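Local coordinates for protein cytochrome c, mono-and diheme variant (PDB 7C90) that probably carries electrons through a covalently attached heme c as the cytochrome cL of a marine bacterium's methanol oxidation system, at residues L69-D74 with I147-R152. Residues are numbered along the deposited sequence; the frame is centred on the assembly and turned at random.
Sequences LYNTDD and IMAWVR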
ATOM      1  N   LEU A  69     -26.402 -11.455  12.630  1.00 32.37           N
ATOM      2  CA  LEU A  69     -27.812 -11.551  12.193  1.00 37.02           C
ATOM      3  C   LEU A  69     -27.982 -10.862  10.848  1.00 36.27           C
ATOM      4  O   LEU A  69     -28.974 -11.164  10.193  1.00 38.53           O
ATOM      5  CB  LEU A  69     -28.742 -10.858  13.194  1.00 40.67           C
ATOM      6  CG  LEU A  69     -28.958 -11.567  14.521  1.00 45.40           C
ATOM      7  CD1 LEU A  69     -30.060 -10.870  15.309  1.00 49.37           C
ATOM      8  CD2 LEU A  69     -29.253 -13.046  14.313  1.00 46.70           C
ATOM      9  N   TYR A  70     -27.117  -9.913  10.483  1.00 32.24           N
ATOM     10  CA  TYR A  70     -27.337  -9.133   9.237  1.00 28.79           C
ATOM     11  C   TYR A  70     -26.959  -9.952   8.004  1.00 28.29           C
ATOM     12  O   TYR A  70     -27.321  -9.464   6.939  1.00 26.15           O
ATOM     13  CB  TYR A  70     -26.607  -7.790   9.217  1.00 29.75           C
ATOM     14  CG  TYR A  70     -27.068  -6.773  10.231  1.00 30.48           C
ATOM     15  CD1 TYR A  70     -28.418  -6.516  10.481  1.00 33.33           C
ATOM     16  CD2 TYR A  70     -26.132  -6.044  10.937  1.00 30.67           C
ATOM     17  CE1 TYR A  70     -28.809  -5.559  11.409  1.00 32.11           C
ATOM     18  CE2 TYR A  70     -26.499  -5.077  11.853  1.00 30.08           C
ATOM     19  CZ  TYR A  70     -27.843  -4.828  12.090  1.00 35.12           C
ATOM     20  OH  TYR A  70     -28.161  -3.869  13.005  1.00 29.66           O
ATOM     21  N   ASN A  71     -26.320 -11.129   8.124  1.00 27.98           N
ATOM     22  CA  ASN A  71     -25.922 -11.934   6.941  1.00 31.17           C
ATOM     23  C   ASN A  71     -27.120 -12.233   6.021  1.00 34.96           C
ATOM     24  O   ASN A  71     -26.877 -12.459   4.818  1.00 32.30           O
ATOM     25  CB  ASN A  71     -25.190 -13.224   7.326  1.00 32.56           C
ATOM     26  CG  ASN A  71     -23.788 -12.945   7.825  1.00 35.44           C
ATOM     27  OD1 ASN A  71     -23.262 -11.855   7.591  1.00 30.32           O
ATOM     28  ND2 ASN A  71     -23.192 -13.899   8.527  1.00 29.82           N
ATOM     29  N   THR A  72     -28.348 -12.292   6.540  1.00 36.18           N
ATOM     30  CA  THR A  72     -29.554 -12.740   5.780  1.00 42.80           C
ATOM     31  C   THR A  72     -30.458 -11.541   5.463  1.00 45.35           C
ATOM     32  O   THR A  72     -31.522 -11.750   4.871  1.00 52.15           O
ATOM     33  CB  THR A  72     -30.301 -13.847   6.541  1.00 41.15           C
ATOM     34  OG1 THR A  72     -30.507 -13.450   7.896  1.00 51.44           O
ATOM     35  CG2 THR A  72     -29.548 -15.156   6.571  1.00 43.45           C
ATOM     36  N   ASP A  73     -30.047 -10.321   5.815  1.00 46.51           N
ATOM     37  CA  ASP A  73     -30.947  -9.139   5.843  1.00 44.29           C
ATOM     38  C   ASP A  73     -30.575  -8.240   4.660  1.00 45.54           C
ATOM     39  O   ASP A  73     -29.518  -7.595   4.713  1.00 44.85           O
ATOM     40  CB  ASP A  73     -30.916  -8.481   7.229  1.00 44.50           C
ATOM     41  CG  ASP A  73     -31.616  -7.129   7.309  1.00 49.39           C
ATOM     42  OD1 ASP A  73     -31.986  -6.584   6.240  1.00 43.55           O
ATOM     43  OD2 ASP A  73     -31.772  -6.616   8.446  1.00 54.10           O
ATOM     44  N   ASP A  74     -31.426  -8.205   3.629  1.00 46.29           N
ATOM     45  CA  ASP A  74     -31.146  -7.526   2.340  1.00 47.43           C
ATOM     46  C   ASP A  74     -30.986  -6.021   2.549  1.00 45.11           C
ATOM     47  O   ASP A  74     -30.100  -5.438   1.894  1.00 48.35           O
ATOM     48  CB  ASP A  74     -32.204  -7.874   1.291  1.00 59.03           C
ATOM     49  CG  ASP A  74     -31.789  -9.083   0.464  1.00 67.19           C
ATOM     50  OD1 ASP A  74     -31.376 -10.106   1.069  1.00 75.46           O
ATOM     51  OD2 ASP A  74     -31.830  -8.978  -0.777  1.00 79.82           O
ATOM     52  N   ILE A 147     -21.165  -3.910   7.379  1.00 26.47           N
ATOM     53  CA  ILE A 147     -20.067  -4.071   6.381  1.00 24.92           C
ATOM     54  C   ILE A 147     -19.782  -5.553   6.241  1.00 22.95           C
ATOM     55  O   ILE A 147     -19.530  -6.013   5.126  1.00 23.35           O
ATOM     56  CB  ILE A 147     -18.818  -3.263   6.794  1.00 23.44           C
ATOM     57  CG1 ILE A 147     -19.090  -1.755   6.721  1.00 25.76           C
ATOM     58  CG2 ILE A 147     -17.618  -3.675   5.952  1.00 23.49           C
ATOM     59  CD1 ILE A 147     -17.941  -0.887   7.211  1.00 27.50           C
ATOM     60  N   MET A 148     -19.723  -6.263   7.364  1.00 25.62           N
ATOM     61  CA  MET A 148     -19.443  -7.722   7.345  1.00 24.60           C
ATOM     62  C   MET A 148     -20.529  -8.462   6.551  1.00 24.46           C
ATOM     63  O   MET A 148     -20.155  -9.292   5.686  1.00 23.65           O
ATOM     64  CB  MET A 148     -19.339  -8.286   8.749  1.00 22.96           C
ATOM     65  CG  MET A 148     -18.010  -7.917   9.392  1.00 25.70           C
ATOM     66  SD  MET A 148     -18.054  -8.181  11.183  1.00 25.48           S
ATOM     67  CE  MET A 148     -18.483  -9.906  11.323  1.00 24.83           C
ATOM     68  N   ALA A 149     -21.808  -8.190   6.789  1.00 23.04           N
ATOM     69  CA  ALA A 149     -22.885  -8.863   6.007  1.00 24.71           C
ATOM     70  C   ALA A 149     -22.645  -8.619   4.510  1.00 24.80           C
ATOM     71  O   ALA A 149     -22.714  -9.585   3.730  1.00 28.71           O
ATOM     72  CB  ALA A 149     -24.256  -8.397   6.422  1.00 25.11           C
ATOM     73  N   TRP A 150     -22.300  -7.394   4.108  1.00 27.50           N
ATOM     74  CA  TRP A 150     -22.082  -7.070   2.666  1.00 25.61           C
ATOM     75  C   TRP A 150     -20.883  -7.855   2.141  1.00 26.76           C
ATOM     76  O   TRP A 150     -20.956  -8.385   1.036  1.00 24.91           O
ATOM     77  CB  TRP A 150     -21.953  -5.548   2.427  1.00 30.27           C
ATOM     78  CG  TRP A 150     -21.748  -5.284   0.975  1.00 31.03           C
ATOM     79  CD1 TRP A 150     -22.700  -5.246  -0.002  1.00 32.52           C
ATOM     80  CD2 TRP A 150     -20.481  -5.194   0.311  1.00 31.43           C
ATOM     81  NE1 TRP A 150     -22.109  -5.094  -1.220  1.00 30.53           N
ATOM     82  CE2 TRP A 150     -20.754  -5.079  -1.070  1.00 30.56           C
ATOM     83  CE3 TRP A 150     -19.152  -5.217   0.749  1.00 31.00           C
ATOM     84  CZ2 TRP A 150     -19.742  -4.948  -2.017  1.00 34.32           C
ATOM     85  CZ3 TRP A 150     -18.153  -5.121  -0.194  1.00 30.59           C
ATOM     86  CH2 TRP A 150     -18.442  -4.977  -1.557  1.00 32.96           C
ATOM     87  N   VAL A 151     -19.781  -7.919   2.891  1.00 25.23           N
ATOM     88  CA  VAL A 151     -18.560  -8.653   2.466  1.00 25.86           C
ATOM     89  C   VAL A 151     -18.932 -10.124   2.242  1.00 29.55           C
ATOM     90  O   VAL A 151     -18.416 -10.733   1.242  1.00 30.02           O
ATOM     91  CB  VAL A 151     -17.401  -8.473   3.476  1.00 27.23           C
ATOM     92  CG1 VAL A 151     -16.252  -9.416   3.189  1.00 31.36           C
ATOM     93  CG2 VAL A 151     -16.874  -7.034   3.512  1.00 29.53           C
ATOM     94  N   ARG A 152     -19.764 -10.712   3.119  1.00 26.44           N
ATOM     95  CA  ARG A 152     -20.152 -12.138   2.943  1.00 24.56           C
ATOM     96  C   ARG A 152     -21.051 -12.275   1.700  1.00 23.18           C
ATOM     97  O   ARG A 152     -20.879 -13.238   1.015  1.00 22.84           O
ATOM     98  CB  ARG A 152     -20.835 -12.694   4.187  1.00 24.25           C
ATOM     99  CG  ARG A 152     -19.950 -12.689   5.416  1.00 25.27           C
ATOM    100  CD  ARG A 152     -18.601 -13.358   5.222  1.00 24.69           C
ATOM    101  NE  ARG A 152     -18.077 -13.639   6.547  1.00 27.97           N
ATOM    102  CZ  ARG A 152     -16.827 -13.966   6.841  1.00 25.30           C
ATOM    103  NH1 ARG A 152     -15.910 -14.057   5.897  1.00 25.27           N
ATOM    104  NH2 ARG A 152     -16.497 -14.156   8.103  1.00 24.70           N
TER
HETATM  105  O   HOH W   1     -24.489 -12.123   3.735  1.00 30.61           O
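A single water joins the two backbones, donating one hydrogen to the carbonyl O of Asn-71 at 2.6 Å and the other to the carbonyl O of Ala-149 at 3.1 Å. No direct hydrogen bond crosses between 69-74 and 147-152, so this bridge is their polar link. Beside it the small side chain of Ala-149 lets the two backbones approach closely, with the CA atoms of Asn-71 and Ala-149 4.4 Å apart. The CB of Ala-149 butts against the peptide after Tyr-70, 3.3 Å from the Tyr-70 O, and touches the CB of Tyr-70 at 3.7 Å. The Tyr-70 O accepts a hydrogen bond from the N of Asp-73 (3.1 Å), closing a beta turn with Asn-71 and Thr-72 at its corners. The tyrosine ring itself leads away from Ala-149, meeting His-146 and sending its hydroxyl to Asp-142. Asn-71 directs its OD1 at the helix: with CG beside the backbone N (chi1 -73°), OD1 comes 3.4 Å from the CA of Ala-149 and 4.0 Å from the CG of Arg-152. Both side chains converge on Asp-117, Asn-71 through ND2 and Arg-152 through a salt bridge from NH2, which probably steadies the amide and guanidinium. NH1 of Arg-152 hydrogen-bonds to the backbone O of Asn-114, a heme-binding residue. The contact thus packs the loop leading into helix 74-87, which runs up to heme-binding Cys-88, against helix 141-153. That helix follows the heme ligand Met-132, consistent with the C-terminal helix of the cytochrome c fold; its Ile-147 touches the heme, while Met-148 and Arg-152 reach helix 117-126.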